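Metallo-beta-lactamase (Chryseobacterium indologenes, PDB 3L6N) hydrolyses the beta-lactam ring of penicillins, cephalosporins and carbapenems with the help of zinc, conferring resistance to these antibiotics. Local coordinates at residues 124-136 and 142-154. Sequence-based numbering, arbitrary orientation.
Sequences RIGGEEFVVDFLG and DNVVVWFPKYNVL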
loop_
_atom_site.group_PDB
_atom_site.type_symbol
_atom_site.label_atom_id
_atom_site.label_comp_id
_atom_site.label_asym_id
_atom_site.label_seq_id
_atom_site.Cartn_x
_atom_site.Cartn_y
_atom_site.Cartn_z
ATOM N N ARG A 124 9.123 -9.059 -11.339
ATOM C CA ARG A 124 8.495 -9.115 -12.666
ATOM C C ARG A 124 7.476 -10.235 -12.695
ATOM O O ARG A 124 7.793 -11.392 -12.389
ATOM C CB ARG A 124 9.554 -9.342 -13.765
ATOM C CG ARG A 124 10.601 -8.254 -13.868
ATOM C CD ARG A 124 11.648 -8.587 -14.940
ATOM N NE ARG A 124 12.715 -7.587 -14.932
ATOM C CZ ARG A 124 13.773 -7.635 -14.119
ATOM N NH1 ARG A 124 13.907 -8.618 -13.239
ATOM N NH2 ARG A 124 14.692 -6.682 -14.172
ATOM N N ILE A 125 6.238 -9.891 -13.049
ATOM C CA ILE A 125 5.171 -10.873 -13.156
ATOM C C ILE A 125 4.249 -10.443 -14.295
ATOM O O ILE A 125 3.905 -9.263 -14.410
ATOM C CB ILE A 125 4.403 -11.022 -11.812
ATOM C CG1 ILE A 125 3.094 -11.803 -11.986
ATOM C CG2 ILE A 125 4.146 -9.675 -11.205
ATOM C CD1 ILE A 125 2.741 -12.656 -10.791
ATOM N N GLY A 126 3.896 -11.402 -15.151
ATOM C CA GLY A 126 2.977 -11.149 -16.261
ATOM C C GLY A 126 3.298 -9.942 -17.128
ATOM O O GLY A 126 2.392 -9.251 -17.591
ATOM N N GLY A 127 4.584 -9.688 -17.362
ATOM C CA GLY A 127 5.029 -8.594 -18.229
ATOM C C GLY A 127 5.074 -7.228 -17.570
ATOM O O GLY A 127 5.315 -6.212 -18.233
ATOM N N GLU A 128 4.814 -7.201 -16.263
ATOM C CA GLU A 128 4.859 -5.975 -15.474
ATOM C C GLU A 128 6.047 -6.014 -14.520
ATOM O O GLU A 128 6.555 -7.090 -14.207
ATOM C CB GLU A 128 3.565 -5.822 -14.657
ATOM C CG GLU A 128 2.290 -5.727 -15.509
ATOM C CD GLU A 128 2.215 -4.475 -16.387
ATOM O OE1 GLU A 128 2.765 -3.407 -16.024
ATOM O OE2 GLU A 128 1.580 -4.565 -17.462
ATOM N N GLU A 129 6.455 -4.844 -14.044
ATOM C CA GLU A 129 7.637 -4.717 -13.186
ATOM C C GLU A 129 7.413 -3.702 -12.080
ATOM O O GLU A 129 6.774 -2.675 -12.287
ATOM C CB GLU A 129 8.830 -4.285 -14.043
ATOM C CG GLU A 129 10.173 -4.242 -13.357
ATOM C CD GLU A 129 11.234 -3.595 -14.245
ATOM O OE1 GLU A 129 12.243 -3.112 -13.704
ATOM O OE2 GLU A 129 11.049 -3.563 -15.481
ATOM N N PHE A 130 7.948 -3.994 -10.897
ATOM C CA PHE A 130 7.938 -3.014 -9.803
ATOM C C PHE A 130 9.071 -3.303 -8.826
ATOM O O PHE A 130 9.697 -4.357 -8.894
ATOM C CB PHE A 130 6.571 -3.007 -9.086
ATOM C CG PHE A 130 6.099 -4.372 -8.672
ATOM C CD1 PHE A 130 6.350 -4.848 -7.387
ATOM C CD2 PHE A 130 5.409 -5.194 -9.572
ATOM C CE1 PHE A 130 5.918 -6.119 -7.000
ATOM C CE2 PHE A 130 4.972 -6.457 -9.198
ATOM C CZ PHE A 130 5.232 -6.929 -7.909
ATOM N N VAL A 131 9.340 -2.347 -7.941
ATOM C CA VAL A 131 10.390 -2.491 -6.933
ATOM C C VAL A 131 9.802 -2.100 -5.582
ATOM O O VAL A 131 9.220 -1.035 -5.456
ATOM C CB VAL A 131 11.608 -1.590 -7.242
ATOM C CG1 VAL A 131 12.686 -1.721 -6.139
ATOM C CG2 VAL A 131 12.209 -1.924 -8.613
ATOM N N VAL A 132 9.969 -2.957 -4.583
ATOM C CA VAL A 132 9.584 -2.611 -3.216
ATOM C C VAL A 132 10.838 -2.093 -2.518
ATOM O O VAL A 132 11.846 -2.801 -2.465
ATOM C CB VAL A 132 9.006 -3.819 -2.455
ATOM C CG1 VAL A 132 8.586 -3.399 -1.044
ATOM C CG2 VAL A 132 7.841 -4.435 -3.220
ATOM N N ASP A 133 10.777 -0.863 -2.017
ATOM C CA ASP A 133 11.948 -0.203 -1.424
ATOM C C ASP A 133 11.750 0.095 0.059
ATOM O O ASP A 133 10.684 0.564 0.472
ATOM C CB ASP A 133 12.230 1.117 -2.139
ATOM C CG ASP A 133 13.179 0.970 -3.321
ATOM O OD1 ASP A 133 12.909 1.605 -4.370
ATOM O OD2 ASP A 133 14.198 0.254 -3.201
ATOM N N PHE A 134 12.782 -0.168 0.855
ATOM C CA PHE A 134 12.808 0.299 2.229
ATOM C C PHE A 134 13.733 1.512 2.309
ATOM O O PHE A 134 14.945 1.396 2.082
ATOM C CB PHE A 134 13.272 -0.799 3.187
ATOM C CG PHE A 134 13.317 -0.352 4.611
ATOM C CD1 PHE A 134 12.138 -0.184 5.322
ATOM C CD2 PHE A 134 14.529 -0.062 5.231
ATOM C CE1 PHE A 134 12.161 0.253 6.641
ATOM C CE2 PHE A 134 14.566 0.374 6.544
ATOM C CZ PHE A 134 13.378 0.528 7.252
ATOM N N LEU A 135 13.160 2.668 2.618
ATOM C CA LEU A 135 13.919 3.929 2.617
ATOM C C LEU A 135 14.292 4.364 4.029
ATOM O O LEU A 135 15.002 5.365 4.221
ATOM C CB LEU A 135 13.127 5.039 1.921
ATOM C CG LEU A 135 12.732 4.805 0.457
ATOM C CD1 LEU A 135 11.654 5.801 0.036
ATOM C CD2 LEU A 135 13.950 4.877 -0.466
ATOM N N GLY A 136 13.816 3.616 5.021
ATOM C CA GLY A 136 13.973 4.027 6.408
ATOM C C GLY A 136 12.663 4.007 7.170
ATOM O O GLY A 136 11.592 3.844 6.583
ATOM N N ASP A 142 8.698 -0.683 9.742
ATOM C CA ASP A 142 8.726 -1.625 8.619
ATOM C C ASP A 142 8.153 -1.068 7.315
ATOM O O ASP A 142 8.095 -1.776 6.305
ATOM C CB ASP A 142 8.003 -2.938 8.987
ATOM C CG ASP A 142 6.498 -2.747 9.224
ATOM O OD1 ASP A 142 6.097 -1.701 9.771
ATOM O OD2 ASP A 142 5.713 -3.666 8.881
ATOM N N ASN A 143 7.697 0.178 7.329
ATOM C CA ASN A 143 7.042 0.701 6.124
ATOM C C ASN A 143 7.940 0.687 4.892
ATOM O O ASN A 143 9.118 1.049 4.963
ATOM C CB ASN A 143 6.361 2.071 6.338
ATOM C CG ASN A 143 7.274 3.151 6.939
ATOM O OD1 ASN A 143 6.762 4.105 7.516
ATOM N ND2 ASN A 143 8.591 3.037 6.769
ATOM N N VAL A 144 7.370 0.241 3.777
ATOM C CA VAL A 144 8.068 0.216 2.496
ATOM C C VAL A 144 7.223 0.950 1.459
ATOM O O VAL A 144 6.028 1.156 1.662
ATOM C CB VAL A 144 8.371 -1.224 2.016
ATOM C CG1 VAL A 144 9.410 -1.879 2.921
ATOM C CG2 VAL A 144 7.084 -2.078 1.952
ATOM N N VAL A 145 7.863 1.343 0.360
ATOM C CA VAL A 145 7.190 1.993 -0.764
ATOM C C VAL A 145 7.291 1.076 -1.985
ATOM O O VAL A 145 8.128 0.172 -2.017
ATOM C CB VAL A 145 7.817 3.381 -1.083
ATOM C CG1 VAL A 145 7.708 4.333 0.123
ATOM C CG2 VAL A 145 9.295 3.245 -1.559
ATOM N N VAL A 146 6.442 1.307 -2.985
ATOM C CA VAL A 146 6.478 0.512 -4.205
ATOM C C VAL A 146 6.613 1.422 -5.412
ATOM O O VAL A 146 5.784 2.311 -5.640
ATOM C CB VAL A 146 5.233 -0.407 -4.370
ATOM C CG1 VAL A 146 5.448 -1.371 -5.534
ATOM C CG2 VAL A 146 4.972 -1.201 -3.079
ATOM N N TRP A 147 7.687 1.209 -6.172
ATOM C CA TRP A 147 7.961 2.010 -7.366
ATOM C C TRP A 147 7.563 1.245 -8.618
ATOM O O TRP A 147 7.909 0.073 -8.768
ATOM C CB TRP A 147 9.460 2.350 -7.407
ATOM C CG TRP A 147 9.939 3.030 -8.678
ATOM C CD1 TRP A 147 10.906 2.579 -9.531
ATOM C CD2 TRP A 147 9.484 4.283 -9.210
ATOM N NE1 TRP A 147 11.077 3.471 -10.568
ATOM C CE2 TRP A 147 10.222 4.525 -10.393
ATOM C CE3 TRP A 147 8.536 5.226 -8.799
ATOM C CZ2 TRP A 147 10.028 5.669 -11.176
ATOM C CZ3 TRP A 147 8.342 6.367 -9.578
ATOM C CH2 TRP A 147 9.089 6.576 -10.750
ATOM N N PHE A 148 6.830 1.918 -9.503
ATOM C CA PHE A 148 6.358 1.335 -10.756
ATOM C C PHE A 148 7.017 2.065 -11.931
ATOM O O PHE A 148 6.483 3.064 -12.416
ATOM C CB PHE A 148 4.832 1.452 -10.838
ATOM C CG PHE A 148 4.109 0.691 -9.753
ATOM C CD1 PHE A 148 3.718 1.331 -8.578
ATOM C CD2 PHE A 148 3.831 -0.662 -9.909
ATOM C CE1 PHE A 148 3.051 0.624 -7.570
ATOM C CE2 PHE A 148 3.168 -1.388 -8.902
ATOM C CZ PHE A 148 2.771 -0.728 -7.739
ATOM N N PRO A 149 8.189 1.569 -12.380
ATOM C CA PRO A 149 9.025 2.349 -13.308
ATOM C C PRO A 149 8.372 2.676 -14.644
ATOM O O PRO A 149 8.611 3.763 -15.185
ATOM C CB PRO A 149 10.266 1.473 -13.498
ATOM C CG PRO A 149 9.895 0.114 -13.062
ATOM C CD PRO A 149 8.844 0.314 -11.980
ATOM N N LYS A 150 7.550 1.763 -15.157
ATOM C CA LYS A 150 6.858 1.988 -16.432
ATOM C C LYS A 150 5.676 2.960 -16.335
ATOM O O LYS A 150 5.156 3.421 -17.360
ATOM C CB LYS A 150 6.435 0.652 -17.051
ATOM C CG LYS A 150 7.561 -0.386 -17.165
ATOM C CD LYS A 150 8.686 0.065 -18.104
ATOM C CE LYS A 150 9.444 -1.133 -18.651
ATOM N NZ LYS A 150 10.402 -0.747 -19.732
ATOM N N TYR A 151 5.266 3.287 -15.110
ATOM C CA TYR A 151 4.128 4.169 -14.857
ATOM C C TYR A 151 4.517 5.503 -14.236
ATOM O O TYR A 151 3.701 6.426 -14.187
ATOM C CB TYR A 151 3.111 3.452 -13.953
ATOM C CG TYR A 151 2.585 2.186 -14.575
ATOM C CD1 TYR A 151 3.240 0.963 -14.393
ATOM C CD2 TYR A 151 1.439 2.211 -15.361
ATOM C CE1 TYR A 151 2.764 -0.205 -14.981
ATOM C CE2 TYR A 151 0.953 1.056 -15.945
ATOM C CZ TYR A 151 1.617 -0.144 -15.755
ATOM O OH TYR A 151 1.133 -1.283 -16.349
ATOM N N ASN A 152 5.763 5.590 -13.762
ATOM C CA ASN A 152 6.260 6.736 -12.991
ATOM C C ASN A 152 5.385 7.056 -11.785
ATOM O O ASN A 152 5.160 8.210 -11.450
ATOM C CB ASN A 152 6.479 7.968 -13.881
ATOM C CG ASN A 152 7.703 7.826 -14.769
ATOM O OD1 ASN A 152 8.689 7.176 -14.404
ATOM N ND2 ASN A 152 7.648 8.438 -15.942
ATOM N N VAL A 153 4.909 5.999 -11.132
ATOM C CA VAL A 153 4.058 6.153 -9.956
ATOM C C VAL A 153 4.749 5.517 -8.763
ATOM O O VAL A 153 5.258 4.407 -8.865
ATOM C CB VAL A 153 2.670 5.484 -10.171
ATOM C CG1 VAL A 153 1.884 5.426 -8.864
ATOM C CG2 VAL A 153 1.875 6.221 -11.238
ATOM N N LEU A 154 4.769 6.240 -7.645
ATOM C CA LEU A 154 5.261 5.689 -6.393
ATOM C C LEU A 154 4.101 5.473 -5.448
ATOM O O LEU A 154 3.351 6.406 -5.165
ATOM C CB LEU A 154 6.257 6.631 -5.723
ATOM C CG LEU A 154 6.895 6.050 -4.457
ATOM C CD1 LEU A 154 7.925 4.973 -4.815
ATOM C CD2 LEU A 154 7.534 7.153 -3.619
HETATM O O HOH W 1 6.280 -0.555 -13.952
HETATM O O HOH W 2 10.747 3.054 3.983
#
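Val131 and Trp147, like Asp133 and Val145, form hydrogen-bonded pairs of an antiparallel hairpin in which the axes of strands 128-133 and 145-148 approach to 4.6 Å, their N-to-C directions 153° apart, with the non-hydrogen-bonded pair Val132-Val146 between them. Trp147 N reaches Val131 O at 2.8 Å, nearly straight at 170°. As in any such ladder, side chains alternate between two faces. On one, Val132 CG1 meets Val144 CG2 at 3.6 Å, and Phe130 lies alongside Val146 and Phe148, its CB 3.7 Å from Phe148 CD2. A chi1 of 51° puts CG of Phe130 between the backbone N and the carbonyl carbon, and CD1 then approaches Val146 CG1. On the other face, Val145 CG2 touches both Asp133 CB and, at 3.8 Å, Leu135 CD1.

Beyond the regular pairs, polar links join the packing at both ends. Glu128, its chain bent at chi2, brings OE1 within 2.7 Å of Tyr151 OH; the hydroxyl donates from above the carboxylate plane, while OE1 itself lies at the ring's edge. One water bridges Glu129 O and Lys150 N. At the other end a second water ties Leu135 N and Gly136 O to Asn143 O. The Asn143 amide is held mainly through OD1, which accepts from Thr140 N; ND2 adds a weak bond to Gly136 O.

This end leads toward the zinc site: Asp142, its carboxylate hydrogen-bonded to Thr140 and Thr101, touches the zinc ligand His76. Strands 122-125 and 153-157 flank the hairpin. Phe130 and Phe148 meet Phe45 of the other sheet edge-to-face, in keeping with the alpha-beta/beta-alpha sandwich of metallo-beta-lactamases, whereas Leu135 packs against helix 179-189.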